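Side-chain contacts in homoserine kinase (Listeria monocytogenes, PDB 3HUL), which probably catalyses the ATP-dependent phosphorylation of L-homoserine to O-phospho-L-homoserine, the fourth of five steps from L-aspartate to L-threonine: residues A[56-61]-A[97-102]; A[63-68]-A[106-111]; A[134-139]-A[145-150]; A[231-236]-A[264-269]; A[240-245]-A[249-254]. All coordinates share one frame; numbering follows the deposited sequence.

Contact 1: A[56-61]-A[97-102]; sequences NVIIET and IELANT
Thr61 and Ile97 meet through their aliphatic branches, the methyl CG2 of Thr61 lying 3.9 Å from CG1 of Ile97 where the two side chains cross obliquely. The threonine is turned so that its two branches do different work. With chi1 at -55°, CG2 stands opposite the backbone N and faces the neighbouring helix, whereas OG1 lies beside the N and folds back on its own helix. There OG1 donates to Val57 O at 2.7 Å from well above the carbonyl plane, and that oxygen also takes the backbone N-H of Thr61; the hydroxyl is thus satisfied locally and only the methyl is offered to the apolar interface. These are helices 57-65 and 88-103 of the GHMP kinase N-terminal domain, the second of which starts within the predicted ATP-binding loop. One turn before Thr61, Ile58 reaches Leu99 more loosely, CG2 to CD2 at 4.5 Å, and both also pack on strand 72-78, against Met76 and Leu74. Helix 110-121 also packs on the Thr61-Ile97 pair, Ile120 on Thr61 and Ile116 and Ala117 on Ile97. Asn56, the N-cap of the first helix, has its CG anti to the backbone N (chi1 -174°), and its OD1 accepts from Ile58 N at 2.9 Å, in the plane of the amide carbonyl.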
# COMPACT_ATOMS: atom_id res chain seq x y z
N ASN A 56 -9.77 23.91 -33.48
CA ASN A 56 -8.97 23.59 -32.30
C ASN A 56 -9.50 22.31 -31.65
O ASN A 56 -10.72 22.13 -31.49
CB ASN A 56 -8.97 24.73 -31.28
CG ASN A 56 -8.02 24.46 -30.14
OD1 ASN A 56 -8.23 23.53 -29.35
ND2 ASN A 56 -6.95 25.24 -30.05
N VAL A 57 -8.55 21.43 -31.30
CA VAL A 57 -8.83 20.12 -30.70
C VAL A 57 -9.85 20.19 -29.54
O VAL A 57 -10.82 19.42 -29.49
CB VAL A 57 -7.48 19.44 -30.29
CG1 VAL A 57 -7.68 18.33 -29.30
CG2 VAL A 57 -6.75 18.93 -31.55
N ILE A 58 -9.63 21.14 -28.63
CA ILE A 58 -10.50 21.37 -27.47
C ILE A 58 -11.96 21.54 -27.89
O ILE A 58 -12.85 20.85 -27.39
CB ILE A 58 -10.05 22.63 -26.67
CG1 ILE A 58 -8.57 22.51 -26.29
CG2 ILE A 58 -10.95 22.85 -25.47
CD1 ILE A 58 -7.97 23.73 -25.73
N ILE A 59 -12.19 22.42 -28.85
CA ILE A 59 -13.55 22.71 -29.33
C ILE A 59 -14.18 21.54 -30.11
O ILE A 59 -15.34 21.17 -29.85
CB ILE A 59 -13.60 24.06 -30.12
CG1 ILE A 59 -13.05 25.19 -29.23
CG2 ILE A 59 -15.04 24.39 -30.55
CD1 ILE A 59 -12.59 26.44 -29.97
N GLU A 60 -13.42 20.92 -31.03
CA GLU A 60 -13.93 19.74 -31.76
C GLU A 60 -14.28 18.63 -30.80
O GLU A 60 -15.28 17.91 -30.99
CB GLU A 60 -12.91 19.17 -32.78
CG GLU A 60 -12.33 20.16 -33.80
CD GLU A 60 -11.66 19.46 -35.00
OE1 GLU A 60 -10.66 18.73 -34.80
OE2 GLU A 60 -12.14 19.64 -36.15
N THR A 61 -13.44 18.46 -29.77
CA THR A 61 -13.71 17.43 -28.77
C THR A 61 -15.01 17.82 -28.06
O THR A 61 -15.91 17.01 -27.92
CB THR A 61 -12.58 17.26 -27.70
OG1 THR A 61 -11.31 17.02 -28.31
CG2 THR A 61 -12.92 16.14 -26.75
N ILE A 97 -13.38 17.79 -23.13
CA ILE A 97 -14.34 17.00 -22.38
C ILE A 97 -14.90 17.80 -21.19
O ILE A 97 -16.12 17.79 -20.95
CB ILE A 97 -13.72 15.69 -21.94
CG1 ILE A 97 -13.44 14.82 -23.17
CG2 ILE A 97 -14.62 14.95 -20.96
CD1 ILE A 97 -12.46 13.64 -22.88
N GLU A 98 -14.03 18.50 -20.47
CA GLU A 98 -14.46 19.27 -19.29
C GLU A 98 -15.34 20.44 -19.73
O GLU A 98 -16.32 20.76 -19.06
CB GLU A 98 -13.25 19.79 -18.53
CG GLU A 98 -12.43 18.69 -17.88
CD GLU A 98 -13.01 18.24 -16.55
OE1 GLU A 98 -14.23 18.03 -16.44
OE2 GLU A 98 -12.22 18.11 -15.60
N LEU A 99 -14.97 21.07 -20.84
CA LEU A 99 -15.80 22.14 -21.41
C LEU A 99 -17.24 21.66 -21.69
O LEU A 99 -18.20 22.26 -21.20
CB LEU A 99 -15.15 22.71 -22.68
CG LEU A 99 -15.73 23.98 -23.29
CD1 LEU A 99 -15.43 25.20 -22.43
CD2 LEU A 99 -15.14 24.15 -24.69
N ALA A 100 -17.38 20.57 -22.42
CA ALA A 100 -18.68 20.07 -22.80
C ALA A 100 -19.46 19.62 -21.58
O ALA A 100 -20.69 19.87 -21.46
CB ALA A 100 -18.54 18.90 -23.77
N ASN A 101 -18.76 18.91 -20.69
CA ASN A 101 -19.37 18.41 -19.49
C ASN A 101 -19.91 19.55 -18.65
O ASN A 101 -20.97 19.43 -18.04
CB ASN A 101 -18.36 17.60 -18.66
CG ASN A 101 -18.97 17.07 -17.38
OD1 ASN A 101 -19.86 16.22 -17.41
ND2 ASN A 101 -18.52 17.59 -16.25
N THR A 102 -19.18 20.66 -18.61
CA THR A 102 -19.68 21.78 -17.82
C THR A 102 -20.78 22.57 -18.57
O THR A 102 -21.89 22.70 -18.05
CB THR A 102 -18.54 22.64 -17.21
OG1 THR A 102 -17.79 21.82 -16.31
CG2 THR A 102 -19.10 23.79 -16.39

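Contact 2: A[63-68]-A[106-111]; sequences LNLAPN and LNLSKE
Leu65 touches two leucines with a single methyl: its CD2 lies 3.8 Å from CD1 of Leu108 and 4.3 Å from CD1 of Leu106. No polar atom takes part across the contact, which is purely one of branched aliphatic ends. Leu65 sits at the last turn of helix 57-65, just before Ala66 leaves helical geometry, and its second torsion (86°, with chi1 at -79°) differs from the commoner extended form adopted by Leu106 and Leu108, both with chi2 near 165°. Those two start from a similar first torsion, CG beside the backbone N, and each presents CD1 to the same methyl.

Around this trio, Leu65 also rests on Ile97 and Ala100 of helix 88-103 and on Ile116 of helix 110-121, so it packs between these two helices, while Leu108 leans on Lys113 and Ile116. The loop that carries Leu106 and Leu108 is held in turn by the helix it follows: Asn101 OD1 accepts a hydrogen bond from Leu108 N. Asn107, between the two leucines, has left-handed helical backbone angles, a bend consistent with both neighbouring leucines turning toward Leu65, and it packs on Phe289 of the second subunit. Beyond Leu108, Ser109 is the N-cap of helix 110-121, its OG accepting from Glu112 N. This is a surface loop joining helices 88-103 and 110-121 in the GHMP kinase N-terminal domain, with a serine N-cap beginning its second helix and the end of helix 57-65 packed across the loop.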
# COMPACT_ATOMS: atom_id res chain seq x y z
N LEU A 63 -17.52 19.75 -29.04
CA LEU A 63 -18.69 19.59 -29.94
C LEU A 63 -19.02 18.14 -30.23
O LEU A 63 -20.18 17.81 -30.52
CB LEU A 63 -18.53 20.38 -31.24
CG LEU A 63 -18.42 21.89 -31.01
CD1 LEU A 63 -17.88 22.60 -32.24
CD2 LEU A 63 -19.79 22.47 -30.55
N ASN A 64 -18.03 17.27 -30.12
CA ASN A 64 -18.27 15.84 -30.33
C ASN A 64 -19.07 15.22 -29.21
O ASN A 64 -19.79 14.24 -29.44
CB ASN A 64 -16.94 15.08 -30.55
CG ASN A 64 -16.40 15.20 -31.99
OD1 ASN A 64 -15.52 14.43 -32.38
ND2 ASN A 64 -16.91 16.17 -32.77
N LEU A 65 -18.94 15.75 -28.00
CA LEU A 65 -19.76 15.28 -26.86
C LEU A 65 -21.08 16.05 -26.75
O LEU A 65 -22.09 15.51 -26.27
CB LEU A 65 -19.02 15.42 -25.52
CG LEU A 65 -17.97 14.40 -25.09
CD1 LEU A 65 -16.67 14.81 -25.69
CD2 LEU A 65 -17.83 14.38 -23.57
N ALA A 66 -21.04 17.32 -27.15
CA ALA A 66 -22.20 18.20 -27.05
C ALA A 66 -22.33 19.02 -28.34
O ALA A 66 -21.84 20.16 -28.40
CB ALA A 66 -22.11 19.10 -25.80
N PRO A 67 -22.96 18.44 -29.38
CA PRO A 67 -23.00 19.07 -30.70
C PRO A 67 -23.77 20.38 -30.65
O PRO A 67 -23.39 21.35 -31.32
CB PRO A 67 -23.74 18.05 -31.57
CG PRO A 67 -23.73 16.75 -30.78
CD PRO A 67 -23.72 17.17 -29.35
N ASN A 68 -24.79 20.41 -29.80
CA ASN A 68 -25.75 21.50 -29.73
C ASN A 68 -25.36 22.59 -28.72
O ASN A 68 -26.17 23.46 -28.43
CB ASN A 68 -27.16 20.93 -29.43
CG ASN A 68 -27.67 20.01 -30.56
OD1 ASN A 68 -27.25 20.13 -31.72
ND2 ASN A 68 -28.58 19.08 -30.22
N LEU A 106 -23.40 17.67 -18.46
CA LEU A 106 -23.48 16.21 -18.64
C LEU A 106 -23.26 15.44 -17.35
O LEU A 106 -23.70 14.29 -17.20
CB LEU A 106 -22.47 15.75 -19.70
CG LEU A 106 -22.59 16.45 -21.06
CD1 LEU A 106 -21.38 16.17 -21.96
CD2 LEU A 106 -23.90 16.04 -21.73
N ASN A 107 -22.59 16.08 -16.39
CA ASN A 107 -22.32 15.45 -15.11
C ASN A 107 -21.68 14.05 -15.29
O ASN A 107 -22.06 13.08 -14.64
CB ASN A 107 -23.61 15.43 -14.26
CG ASN A 107 -23.37 14.98 -12.82
OD1 ASN A 107 -22.26 15.10 -12.30
ND2 ASN A 107 -24.40 14.43 -12.19
N LEU A 108 -20.71 13.95 -16.19
CA LEU A 108 -19.96 12.71 -16.37
C LEU A 108 -19.11 12.43 -15.14
O LEU A 108 -18.60 13.35 -14.52
CB LEU A 108 -19.07 12.80 -17.60
CG LEU A 108 -19.84 13.02 -18.90
CD1 LEU A 108 -18.89 13.47 -20.00
CD2 LEU A 108 -20.57 11.78 -19.28
N SER A 109 -19.01 11.16 -14.78
CA SER A 109 -18.07 10.72 -13.76
C SER A 109 -16.63 10.77 -14.32
O SER A 109 -16.41 10.74 -15.55
CB SER A 109 -18.41 9.30 -13.35
OG SER A 109 -18.24 8.44 -14.46
N LYS A 110 -15.66 10.84 -13.40
CA LYS A 110 -14.24 10.72 -13.73
C LYS A 110 -14.00 9.47 -14.59
O LYS A 110 -13.31 9.52 -15.60
CB LYS A 110 -13.40 10.68 -12.45
CG LYS A 110 -13.05 12.06 -11.91
CD LYS A 110 -12.79 12.08 -10.37
CE LYS A 110 -12.05 10.82 -9.86
NZ LYS A 110 -12.95 9.63 -9.60
N GLU A 111 -14.62 8.36 -14.20
CA GLU A 111 -14.53 7.11 -14.93
C GLU A 111 -14.94 7.30 -16.40
O GLU A 111 -14.24 6.82 -17.32
CB GLU A 111 -15.40 6.04 -14.27
CG GLU A 111 -15.00 5.67 -12.82
CD GLU A 111 -15.52 6.62 -11.71
OE1 GLU A 111 -16.35 7.52 -11.97
OE2 GLU A 111 -15.10 6.46 -10.54

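Contact 3: A[134-139]-A[145-150]; sequences NWVVGA and DFYVRH
Strands 135-139 and 145-150 run antiparallel at 161°, their axes approaching to 4.6 Å, and pair Trp135 with His150, Val137 with Val148 and Ala139 with Phe146 through six backbone hydrogen bonds, of which Trp135 N to His150 O, at 3.3 Å, is weak. On the face with Trp135 and His150 the two side chains lie alongside each other and point the same way; Trp135 CE3 comes within 3.5 Å of His150 CB, while the rings are tilted obliquely, their planes 38° apart. Beyond the pair, His150 NE2 is hydrogen-bonded to Ala196 O of the third subunit, and Arg200 of that subunit also packs on His150 and Val148, so this face of the hairpin is part of a subunit interface. The pairing forms the beta hairpin 135-141/144-150, which joins the large mixed sheet through strand 21-25. On the opposite face Val136 CG1 touches Tyr147 CB at 3.6 Å. Tyr147 has its CG wedged between the backbone N and the carbonyl carbon (chi1 62°), from where the ring leads off toward Val114 and Leu132. Arg149 stretches its chain from CG to NE and lays one face of the guanidinium over Asn134 CB, NH2 at 3.8 Å; the asparagine amide stands nearly upright on that plane. The polar ends have other partners: Gly283 O for Arg149 NH2, Leu132 O for its NE and Phe152 N for Asn134 OD1.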
# COMPACT_ATOMS: atom_id res chain seq x y z
N ASN A 134 -1.73 12.20 -10.49
CA ASN A 134 -0.73 11.29 -10.00
C ASN A 134 -0.33 10.20 -11.00
O ASN A 134 -0.20 10.47 -12.19
CB ASN A 134 -1.17 10.72 -8.64
CG ASN A 134 -0.06 10.74 -7.64
OD1 ASN A 134 1.04 10.27 -7.93
ND2 ASN A 134 -0.33 11.30 -6.47
N TRP A 135 -0.18 8.98 -10.51
CA TRP A 135 0.35 7.87 -11.32
C TRP A 135 -0.80 6.89 -11.56
O TRP A 135 -1.47 6.46 -10.60
CB TRP A 135 1.56 7.22 -10.62
CG TRP A 135 2.01 5.90 -11.19
CD1 TRP A 135 2.11 5.56 -12.51
CD2 TRP A 135 2.40 4.75 -10.44
NE1 TRP A 135 2.54 4.26 -12.62
CE2 TRP A 135 2.72 3.74 -11.37
CE3 TRP A 135 2.55 4.48 -9.07
CZ2 TRP A 135 3.19 2.46 -10.98
CZ3 TRP A 135 2.98 3.21 -8.68
CH2 TRP A 135 3.28 2.21 -9.64
N VAL A 136 -1.06 6.60 -12.84
CA VAL A 136 -2.12 5.66 -13.21
C VAL A 136 -1.56 4.48 -13.97
O VAL A 136 -0.78 4.66 -14.91
CB VAL A 136 -3.25 6.31 -14.05
CG1 VAL A 136 -4.47 5.28 -14.26
CG2 VAL A 136 -3.73 7.55 -13.35
N VAL A 137 -1.90 3.27 -13.51
CA VAL A 137 -1.63 2.05 -14.26
C VAL A 137 -2.94 1.65 -14.93
O VAL A 137 -3.96 1.47 -14.26
CB VAL A 137 -1.12 0.90 -13.35
CG1 VAL A 137 -0.97 -0.43 -14.13
CG2 VAL A 137 0.15 1.29 -12.65
N GLY A 138 -2.90 1.49 -16.25
CA GLY A 138 -4.11 1.35 -17.03
C GLY A 138 -4.06 0.24 -18.04
O GLY A 138 -2.99 -0.25 -18.42
N ALA A 139 -5.24 -0.16 -18.49
CA ALA A 139 -5.39 -1.09 -19.61
C ALA A 139 -6.65 -0.74 -20.41
O ALA A 139 -7.74 -0.51 -19.86
CB ALA A 139 -5.41 -2.53 -19.14
N ASP A 145 -12.07 0.28 -20.16
CA ASP A 145 -10.84 0.72 -19.52
C ASP A 145 -10.81 0.28 -18.08
O ASP A 145 -11.83 0.33 -17.37
CB ASP A 145 -10.71 2.23 -19.59
CG ASP A 145 -10.80 2.75 -21.00
OD1 ASP A 145 -9.82 2.62 -21.75
OD2 ASP A 145 -11.87 3.28 -21.35
N PHE A 146 -9.64 -0.20 -17.67
CA PHE A 146 -9.38 -0.54 -16.29
C PHE A 146 -8.15 0.23 -15.88
O PHE A 146 -7.22 0.39 -16.68
CB PHE A 146 -9.17 -2.05 -16.14
CG PHE A 146 -10.34 -2.85 -16.61
CD1 PHE A 146 -11.40 -3.10 -15.77
CD2 PHE A 146 -10.40 -3.31 -17.93
CE1 PHE A 146 -12.51 -3.85 -16.22
CE2 PHE A 146 -11.49 -4.03 -18.39
CZ PHE A 146 -12.55 -4.30 -17.53
N TYR A 147 -8.17 0.75 -14.67
CA TYR A 147 -7.08 1.59 -14.21
C TYR A 147 -7.01 1.57 -12.69
O TYR A 147 -8.01 1.33 -12.02
CB TYR A 147 -7.20 3.03 -14.79
CG TYR A 147 -8.43 3.79 -14.38
CD1 TYR A 147 -8.55 4.29 -13.09
CD2 TYR A 147 -9.48 4.02 -15.29
CE1 TYR A 147 -9.69 5.01 -12.68
CE2 TYR A 147 -10.64 4.73 -14.89
CZ TYR A 147 -10.72 5.23 -13.58
OH TYR A 147 -11.82 5.94 -13.12
N VAL A 148 -5.80 1.75 -12.18
CA VAL A 148 -5.59 1.92 -10.75
C VAL A 148 -4.73 3.16 -10.60
O VAL A 148 -3.71 3.29 -11.29
CB VAL A 148 -4.85 0.71 -10.10
CG1 VAL A 148 -4.75 0.91 -8.59
CG2 VAL A 148 -5.59 -0.60 -10.37
N ARG A 149 -5.16 4.06 -9.72
CA ARG A 149 -4.35 5.22 -9.34
C ARG A 149 -3.55 4.94 -8.07
O ARG A 149 -4.10 4.54 -7.07
CB ARG A 149 -5.22 6.47 -9.16
CG ARG A 149 -4.48 7.70 -8.57
CD ARG A 149 -5.53 8.81 -8.30
NE ARG A 149 -4.99 10.13 -8.02
CZ ARG A 149 -4.65 10.59 -6.81
NH1 ARG A 149 -4.76 9.81 -5.74
NH2 ARG A 149 -4.19 11.83 -6.67
N HIS A 150 -2.25 5.18 -8.14
CA HIS A 150 -1.37 5.04 -7.01
C HIS A 150 -0.64 6.38 -6.80
O HIS A 150 -0.66 7.26 -7.68
CB HIS A 150 -0.35 3.91 -7.27
CG HIS A 150 -0.85 2.55 -6.90
ND1 HIS A 150 -1.03 2.15 -5.59
CD2 HIS A 150 -1.22 1.49 -7.67
CE1 HIS A 150 -1.46 0.90 -5.57
NE2 HIS A 150 -1.60 0.48 -6.81

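Contact 4: A[231-236]-A[264-269]; sequences RDVAKN and QTSLQT
Val233 and Leu267 pass alongside each other with opposite headings, CG1 of the valine 4.0 Å from CD2 of the leucine. Helix segments 231-235 and 264-268 run nearly antiparallel, at 155°, and their axes come no closer than 10.3 Å, a spacing bridged by the ends of Val233 and Leu267. The CB of Leu267 does not lead straight across; it is the end of the side chain that approaches the other helix. The same CD2 also touches Ala234 CB at 4.4 Å, so one methyl meets two successive residues. In Val233 chi1 is 169°, which sets CG1 anti to the backbone N and aims it at the second helix. There CG1 also comes up to Ser266, whose OG, 4.2 Å away, is a van der Waals neighbour here and is hydrogen-bonded instead to Gln237 NE2. Just beyond Leu267, Thr269 turns its hydroxyl back to donate to Ser266 O at 2.7 Å, an oxygen that accepts the Thr269 N-H as well. Beneath the pair lies the sheet: Ala234 and Leu267 both rest on Val253, and Leu267 continues onto Ile158 and Phe160. Two antiparallel helices on one face of a four-stranded antiparallel sheet of order 2-3-1-4 are characteristic of the ferredoxin-like fold of the GHMP kinase C-terminal domain.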
# COMPACT_ATOMS: atom_id res chain seq x y z
N ARG A 231 22.20 10.12 -18.48
CA ARG A 231 22.22 9.02 -17.51
C ARG A 231 23.45 9.01 -16.61
O ARG A 231 23.33 9.00 -15.38
CB ARG A 231 22.12 7.66 -18.20
CG ARG A 231 20.74 7.15 -18.28
CD ARG A 231 20.58 5.89 -19.14
NE ARG A 231 19.18 5.82 -19.54
CZ ARG A 231 18.69 5.21 -20.61
NH1 ARG A 231 19.49 4.59 -21.46
NH2 ARG A 231 17.39 5.24 -20.84
N ASP A 232 24.63 8.99 -17.24
CA ASP A 232 25.90 8.95 -16.51
C ASP A 232 25.96 10.03 -15.46
O ASP A 232 26.23 9.76 -14.30
CB ASP A 232 27.09 9.13 -17.46
CG ASP A 232 27.38 7.90 -18.28
OD1 ASP A 232 26.86 6.81 -17.95
OD2 ASP A 232 28.14 8.02 -19.27
N VAL A 233 25.67 11.26 -15.88
CA VAL A 233 25.70 12.43 -15.02
C VAL A 233 24.65 12.41 -13.90
O VAL A 233 24.97 12.66 -12.74
CB VAL A 233 25.54 13.70 -15.86
CG1 VAL A 233 25.29 14.93 -14.97
CG2 VAL A 233 26.76 13.86 -16.80
N ALA A 234 23.40 12.17 -14.28
CA ALA A 234 22.29 12.16 -13.35
C ALA A 234 22.42 11.03 -12.34
O ALA A 234 22.35 11.28 -11.17
CB ALA A 234 20.97 12.06 -14.10
N LYS A 235 22.61 9.81 -12.81
CA LYS A 235 22.62 8.64 -11.94
C LYS A 235 23.88 8.60 -11.09
O LYS A 235 23.86 8.08 -9.97
CB LYS A 235 22.49 7.37 -12.77
CG LYS A 235 21.06 7.24 -13.33
CD LYS A 235 21.01 6.59 -14.69
CE LYS A 235 21.21 5.10 -14.60
NZ LYS A 235 20.40 4.59 -13.50
N ASN A 236 24.97 9.17 -11.59
CA ASN A 236 26.15 9.23 -10.73
C ASN A 236 26.02 10.18 -9.55
O ASN A 236 26.87 10.14 -8.67
CB ASN A 236 27.43 9.47 -11.51
CG ASN A 236 27.50 10.83 -12.04
OD1 ASN A 236 27.19 11.79 -11.38
ND2 ASN A 236 27.91 10.93 -13.29
N GLN A 264 19.17 19.99 -11.58
CA GLN A 264 18.86 20.92 -12.65
C GLN A 264 20.14 21.65 -13.07
O GLN A 264 20.58 21.53 -14.20
CB GLN A 264 17.79 21.93 -12.22
CG GLN A 264 17.36 22.89 -13.36
CD GLN A 264 16.19 23.81 -12.95
OE1 GLN A 264 16.21 24.41 -11.89
NE2 GLN A 264 15.17 23.89 -13.80
N THR A 265 20.74 22.36 -12.11
CA THR A 265 21.99 23.12 -12.28
C THR A 265 23.07 22.29 -12.95
O THR A 265 23.61 22.68 -13.97
CB THR A 265 22.46 23.70 -10.90
OG1 THR A 265 21.40 24.51 -10.40
CG2 THR A 265 23.73 24.58 -11.03
N SER A 266 23.34 21.13 -12.38
CA SER A 266 24.28 20.18 -12.94
C SER A 266 24.00 19.76 -14.40
O SER A 266 24.93 19.66 -15.23
CB SER A 266 24.26 18.97 -12.04
OG SER A 266 25.38 18.17 -12.28
N LEU A 267 22.74 19.47 -14.72
CA LEU A 267 22.42 19.03 -16.09
C LEU A 267 22.47 20.19 -17.09
O LEU A 267 22.80 19.98 -18.25
CB LEU A 267 21.06 18.32 -16.14
CG LEU A 267 21.08 16.95 -15.43
CD1 LEU A 267 19.68 16.59 -14.95
CD2 LEU A 267 21.65 15.83 -16.29
N GLN A 268 22.12 21.39 -16.63
CA GLN A 268 22.32 22.61 -17.39
C GLN A 268 23.76 22.85 -17.85
O GLN A 268 23.96 23.58 -18.81
CB GLN A 268 21.80 23.81 -16.59
CG GLN A 268 20.28 23.90 -16.63
CD GLN A 268 19.68 24.89 -15.66
OE1 GLN A 268 20.30 25.31 -14.67
NE2 GLN A 268 18.43 25.24 -15.92
N THR A 269 24.76 22.24 -17.20
CA THR A 269 26.16 22.43 -17.63
C THR A 269 26.51 21.65 -18.89
O THR A 269 27.59 21.85 -19.45
CB THR A 269 27.23 22.08 -16.55
OG1 THR A 269 27.24 20.67 -16.32
CG2 THR A 269 27.01 22.83 -15.23

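Contact 5: A[240-245]-A[249-254]; sequences YAACLS and PTVLVF
A chi1 of -66° in Phe254 and of -52° in Cys243 turn ring and sulfur toward each other from adjacent strands, SG reaching CE2 at 4.4 Å in an oblique sulfur-aromatic contact. Ser245 OG comes 3.5 Å from Leu252 CD1, while Ser245 CB meets Thr250 OG1 at the same distance. The Thr250 hydroxyl is buried without a polar partner in the model. Ser245 OG, by contrast, bonds to Thr11 OG1 and Gly85 O. On the face opposite Cys243 and Phe254, Leu244 CD2 angles across to Val251 CG2 at 3.9 Å, and Ala242 and Val253 pack on Ile230 of helix 227-235. The strands run antiparallel, Cys243 and Leu252 exchanging two backbone hydrogen bonds, and Ser245 N extends the pairing to Thr250 O at 2.9 Å with an almost straight N-H. At the far end Tyr240 and Ala241 both oppose Phe254 in a classic beta bulge: Tyr240 N donates to Phe254 O at 2.7 Å, and Phe254 N to Ala241 O at 2.8 Å. The Tyr240 ring passes beside Phe254 CB. Strand 241-244 is the edge strand within this chain, and 251-255 continues to 156-161. Just after the hairpin turn, with a cis peptide before Pro249, Thr250 packs on and is backbone-bonded to Arg84 of the predicted ATP-binding loop, consistent with the conserved glycine-rich third motif of GHMP kinases.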
# COMPACT_ATOMS: atom_id res chain seq x y z
N TYR A 240 17.41 8.28 -10.30
CA TYR A 240 16.93 6.92 -10.55
C TYR A 240 17.09 6.45 -11.98
O TYR A 240 17.38 5.29 -12.24
CB TYR A 240 15.45 6.82 -10.18
CG TYR A 240 15.14 7.33 -8.80
CD1 TYR A 240 15.82 6.84 -7.68
CD2 TYR A 240 14.12 8.28 -8.60
CE1 TYR A 240 15.54 7.31 -6.39
CE2 TYR A 240 13.81 8.75 -7.29
CZ TYR A 240 14.52 8.27 -6.21
OH TYR A 240 14.22 8.71 -4.94
N ALA A 241 16.89 7.37 -12.92
CA ALA A 241 16.70 6.99 -14.32
C ALA A 241 16.57 8.24 -15.19
O ALA A 241 16.20 9.30 -14.70
CB ALA A 241 15.41 6.15 -14.44
N ALA A 242 16.86 8.08 -16.47
CA ALA A 242 16.59 9.09 -17.48
C ALA A 242 15.93 8.34 -18.65
O ALA A 242 16.46 7.32 -19.11
CB ALA A 242 17.89 9.81 -17.94
N CYS A 243 14.77 8.83 -19.08
CA CYS A 243 13.99 8.17 -20.12
C CYS A 243 13.40 9.19 -21.06
O CYS A 243 13.10 10.33 -20.66
CB CYS A 243 12.80 7.44 -19.48
SG CYS A 243 13.30 6.37 -18.17
N LEU A 244 13.17 8.77 -22.29
CA LEU A 244 12.21 9.48 -23.11
C LEU A 244 10.85 9.58 -22.40
O LEU A 244 10.41 8.62 -21.73
CB LEU A 244 12.06 8.84 -24.49
CG LEU A 244 13.29 8.99 -25.37
CD1 LEU A 244 13.12 8.07 -26.60
CD2 LEU A 244 13.51 10.44 -25.77
N SER A 245 10.24 10.75 -22.51
CA SER A 245 8.86 10.97 -22.10
C SER A 245 7.93 10.55 -23.25
O SER A 245 7.97 11.14 -24.33
CB SER A 245 8.67 12.44 -21.77
OG SER A 245 7.40 12.66 -21.21
N PRO A 249 9.95 14.11 -28.03
CA PRO A 249 11.38 14.05 -27.84
C PRO A 249 11.91 14.45 -26.45
O PRO A 249 13.11 14.30 -26.19
CB PRO A 249 11.91 15.01 -28.92
CG PRO A 249 10.79 15.98 -29.16
CD PRO A 249 9.52 15.40 -28.62
N THR A 250 11.07 14.94 -25.55
CA THR A 250 11.63 15.31 -24.25
C THR A 250 12.16 14.09 -23.49
O THR A 250 11.67 12.97 -23.69
CB THR A 250 10.78 16.27 -23.34
OG1 THR A 250 10.18 15.56 -22.25
CG2 THR A 250 9.80 17.03 -24.09
N VAL A 251 13.22 14.33 -22.71
CA VAL A 251 13.85 13.34 -21.87
C VAL A 251 13.56 13.76 -20.43
O VAL A 251 13.66 14.96 -20.08
CB VAL A 251 15.38 13.25 -22.11
CG1 VAL A 251 16.06 12.31 -21.11
CG2 VAL A 251 15.70 12.78 -23.55
N LEU A 252 13.12 12.80 -19.62
CA LEU A 252 12.91 13.03 -18.20
C LEU A 252 13.94 12.30 -17.36
O LEU A 252 14.28 11.14 -17.62
CB LEU A 252 11.50 12.62 -17.77
CG LEU A 252 10.33 13.38 -18.38
CD1 LEU A 252 9.03 12.60 -18.16
CD2 LEU A 252 10.20 14.82 -17.86
N VAL A 253 14.43 13.01 -16.34
CA VAL A 253 15.32 12.44 -15.37
C VAL A 253 14.49 12.30 -14.11
O VAL A 253 13.88 13.25 -13.65
CB VAL A 253 16.55 13.36 -15.11
CG1 VAL A 253 17.41 12.87 -13.92
CG2 VAL A 253 17.42 13.53 -16.39
N PHE A 254 14.47 11.10 -13.54
CA PHE A 254 13.72 10.89 -12.29
C PHE A 254 14.72 10.90 -11.13
O PHE A 254 15.72 10.22 -11.19
CB PHE A 254 12.94 9.55 -12.35
CG PHE A 254 11.83 9.51 -13.41
CD1 PHE A 254 10.49 9.62 -13.03
CD2 PHE A 254 12.13 9.35 -14.76
CE1 PHE A 254 9.45 9.60 -14.01
CE2 PHE A 254 11.13 9.31 -15.75
CZ PHE A 254 9.76 9.44 -15.36

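From the N terminus, contact 1 opens first, joining helix 57-65 to helix 88-103 and enclosing strand 72-78 and the predicted ATP loop. Contact 2 opens from the same helix and crosses contact 1 along the chain, ending beyond helix 88-103 at the start of helix 110-121; the two centres are about 8 Å apart. Contact 3 follows in series as a local hairpin, meeting contact 2 where Glu111 packs on Tyr147. Contact 4 joins helices 227-235 and 260-268, and contact 5 nests inside its loop as the hairpin on which they rest, the centres about 12 Å apart. Contacts 1 and 4 lie on opposite sides of the chain's centre, about 40 Å apart between centres.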